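Long-range contact in salicylate 5-hydroxylase, large oxygenase component (Ralstonia sp., PDB 7C8Z), which forms the oxygenase component that adds a hydroxyl group to salicylate at position 5, yielding gentisate, with a Rieske iron-sulfur cluster and a mononuclear iron: residues Leu59-Tyr64 with Arg437-Glu442. Sequence-based numbering, arbitrary orientation.
Sequences LERLFY and RKVMGE
R61 and V439 meet where the last turns of helices 52-63 and 427-440 come together, and the pair offers a worked example of an arginine from one helix bonding to a main-chain carbonyl in the last turn of another. In this Rieske oxygenase alpha subunit, helix 52-63 packs against the C-terminal helix 427-440, away from both iron sites; the CA atoms of R61 and V439 are 7.1 Å apart. The chain stops at E442, whose own N bonds back to R437 O. With no residue four places on to donate, the V439 carbonyl is instead met by R61: its NH1 reaches V439 O at 3.0 Å, with an N-H...O angle of 150°. NH1 lies in the carbonyl plane, on a lone pair, while the oxygen lies near the guanidinium edge, 17° out of the guanidinium plane. An arm extended from CG to NE gives R61 the necessary reach, and its positive charge probably suits the negative end of the helix.

Next to this polar link the contact turns apolar. V439 CG1, set anti to the backbone N (chi1 175°), projects between two neighbours, 3.8 Å from R61 CB and 3.7 Å from L62 CD1; the branches of L62 and V439 reach toward each other, tip to tip. The buried L62 also uses its second branch, crossing the M440 side chain at about a right angle. M440 reaches beyond L62 to L54 and E58 on helix 52-63, and L62 packs on Y435, extending the interface along both helices. M440, bent at chi2 and chi3, presents its SD 3.9 Å from L62 CD2.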
loop_
_atom_site.group_PDB
_atom_site.type_symbol
_atom_site.label_atom_id
_atom_site.label_comp_id
_atom_site.label_asym_id
_atom_site.label_seq_id
_atom_site.Cartn_x
_atom_site.Cartn_y
_atom_site.Cartn_z
ATOM N N LEU A 59 13.435 -15.018 15.849
ATOM C CA LEU A 59 14.597 -14.426 15.196
ATOM C C LEU A 59 15.834 -14.534 16.078
ATOM O O LEU A 59 16.919 -14.887 15.600
ATOM C CB LEU A 59 14.323 -12.963 14.852
ATOM C CG LEU A 59 13.366 -12.617 13.707
ATOM C CD1 LEU A 59 13.284 -11.104 13.551
ATOM C CD2 LEU A 59 13.791 -13.277 12.401
ATOM N N GLU A 60 15.683 -14.266 17.376
ATOM C CA GLU A 60 16.833 -14.294 18.279
ATOM C C GLU A 60 17.406 -15.700 18.430
ATOM O O GLU A 60 18.631 -15.876 18.447
ATOM C CB GLU A 60 16.447 -13.731 19.647
ATOM C CG GLU A 60 16.030 -12.263 19.637
ATOM C CD GLU A 60 17.193 -11.313 19.878
ATOM O OE1 GLU A 60 18.305 -11.584 19.381
ATOM O OE2 GLU A 60 16.996 -10.294 20.573
ATOM N N ARG A 61 16.540 -16.716 18.534
ATOM C CA ARG A 61 16.965 -18.043 18.961
ATOM C C ARG A 61 17.042 -19.083 17.851
ATOM O O ARG A 61 17.671 -20.125 18.055
ATOM C CB ARG A 61 16.026 -18.564 20.056
ATOM C CG ARG A 61 16.030 -17.711 21.314
ATOM C CD ARG A 61 15.256 -18.379 22.432
ATOM N NE ARG A 61 15.241 -17.572 23.649
ATOM C CZ ARG A 61 14.549 -17.884 24.739
ATOM N NH1 ARG A 61 13.814 -18.987 24.766
ATOM N NH2 ARG A 61 14.588 -17.095 25.802
ATOM N N LEU A 62 16.430 -18.842 16.694
ATOM C CA LEU A 62 16.488 -19.781 15.581
ATOM C C LEU A 62 17.259 -19.255 14.384
ATOM O O LEU A 62 17.810 -20.053 13.625
ATOM C CB LEU A 62 15.073 -20.166 15.127
ATOM C CG LEU A 62 14.247 -21.062 16.059
ATOM C CD1 LEU A 62 15.110 -22.119 16.722
ATOM C CD2 LEU A 62 13.520 -20.248 17.111
ATOM N N PHE A 63 17.317 -17.936 14.202
ATOM C CA PHE A 63 18.001 -17.329 13.069
ATOM C C PHE A 63 19.308 -16.643 13.430
ATOM O O PHE A 63 20.229 -16.631 12.610
ATOM C CB PHE A 63 17.088 -16.302 12.387
ATOM C CG PHE A 63 15.947 -16.916 11.641
ATOM C CD1 PHE A 63 14.787 -17.283 12.300
ATOM C CD2 PHE A 63 16.035 -17.130 10.278
ATOM C CE1 PHE A 63 13.733 -17.853 11.612
ATOM C CE2 PHE A 63 14.985 -17.698 9.583
ATOM C CZ PHE A 63 13.832 -18.061 10.251
ATOM N N TYR A 64 19.410 -16.068 14.624
ATOM C CA TYR A 64 20.580 -15.298 15.013
ATOM C C TYR A 64 21.491 -16.035 15.983
ATOM O O TYR A 64 22.493 -15.462 16.420
ATOM C CB TYR A 64 20.148 -13.964 15.633
ATOM C CG TYR A 64 19.270 -13.116 14.739
ATOM C CD1 TYR A 64 19.343 -13.217 13.356
ATOM C CD2 TYR A 64 18.371 -12.209 15.280
ATOM C CE1 TYR A 64 18.543 -12.441 12.536
ATOM C CE2 TYR A 64 17.567 -11.423 14.468
ATOM C CZ TYR A 64 17.657 -11.543 13.096
ATOM O OH TYR A 64 16.856 -10.766 12.288
ATOM N N ARG A 437 9.128 -25.822 20.977
ATOM C CA ARG A 437 8.824 -25.632 22.390
ATOM C C ARG A 437 10.094 -25.625 23.221
ATOM O O ARG A 437 10.250 -24.786 24.118
ATOM C CB ARG A 437 7.888 -26.735 22.889
ATOM C CG ARG A 437 6.542 -26.803 22.201
ATOM C CD ARG A 437 5.564 -27.622 23.021
ATOM N NE ARG A 437 5.311 -27.010 24.323
ATOM C CZ ARG A 437 4.650 -27.601 25.312
ATOM N NH1 ARG A 437 4.167 -28.824 25.153
ATOM N NH2 ARG A 437 4.467 -26.964 26.461
ATOM N N LYS A 438 11.029 -26.529 22.915
ATOM C CA LYS A 438 12.258 -26.597 23.699
ATOM C C LYS A 438 13.088 -25.324 23.557
ATOM O O LYS A 438 13.545 -24.752 24.554
ATOM C CB LYS A 438 13.059 -27.832 23.293
ATOM C CG LYS A 438 12.410 -29.111 23.772
ATOM C CD LYS A 438 13.100 -30.349 23.244
ATOM C CE LYS A 438 12.375 -31.597 23.727
ATOM N NZ LYS A 438 12.926 -32.830 23.114
ATOM N N VAL A 439 13.271 -24.846 22.324
ATOM C CA VAL A 439 14.127 -23.682 22.111
ATOM C C VAL A 439 13.448 -22.412 22.611
ATOM O O VAL A 439 14.118 -21.468 23.048
ATOM C CB VAL A 439 14.531 -23.572 20.628
ATOM C CG1 VAL A 439 15.326 -22.302 20.379
ATOM C CG2 VAL A 439 15.346 -24.790 20.212
ATOM N N MET A 440 12.119 -22.372 22.595
ATOM C CA MET A 440 11.388 -21.163 22.937
ATOM C C MET A 440 10.834 -21.188 24.353
ATOM O O MET A 440 10.262 -20.186 24.798
ATOM C CB MET A 440 10.244 -20.946 21.939
ATOM C CG MET A 440 10.701 -20.838 20.498
ATOM S SD MET A 440 11.160 -19.151 20.069
ATOM C CE MET A 440 9.555 -18.352 20.123
ATOM N N GLY A 441 11.010 -22.288 25.080
ATOM C CA GLY A 441 10.545 -22.360 26.450
ATOM C C GLY A 441 9.055 -22.121 26.575
ATOM O O GLY A 441 8.626 -21.246 27.330
ATOM N N GLU A 442 8.257 -22.888 25.841
ATOM C CA GLU A 442 6.807 -22.740 25.877
ATOM C C GLU A 442 6.134 -24.071 26.168
ATOM O O GLU A 442 6.626 -25.120 25.756
ATOM C CB GLU A 442 6.291 -22.172 24.548
ATOM C CG GLU A 442 6.682 -20.727 24.288
ATOM C CD GLU A 442 5.706 -19.738 24.897
ATOM O OE1 GLU A 442 4.543 -20.116 25.149
ATOM O OE2 GLU A 442 6.103 -18.578 25.131
#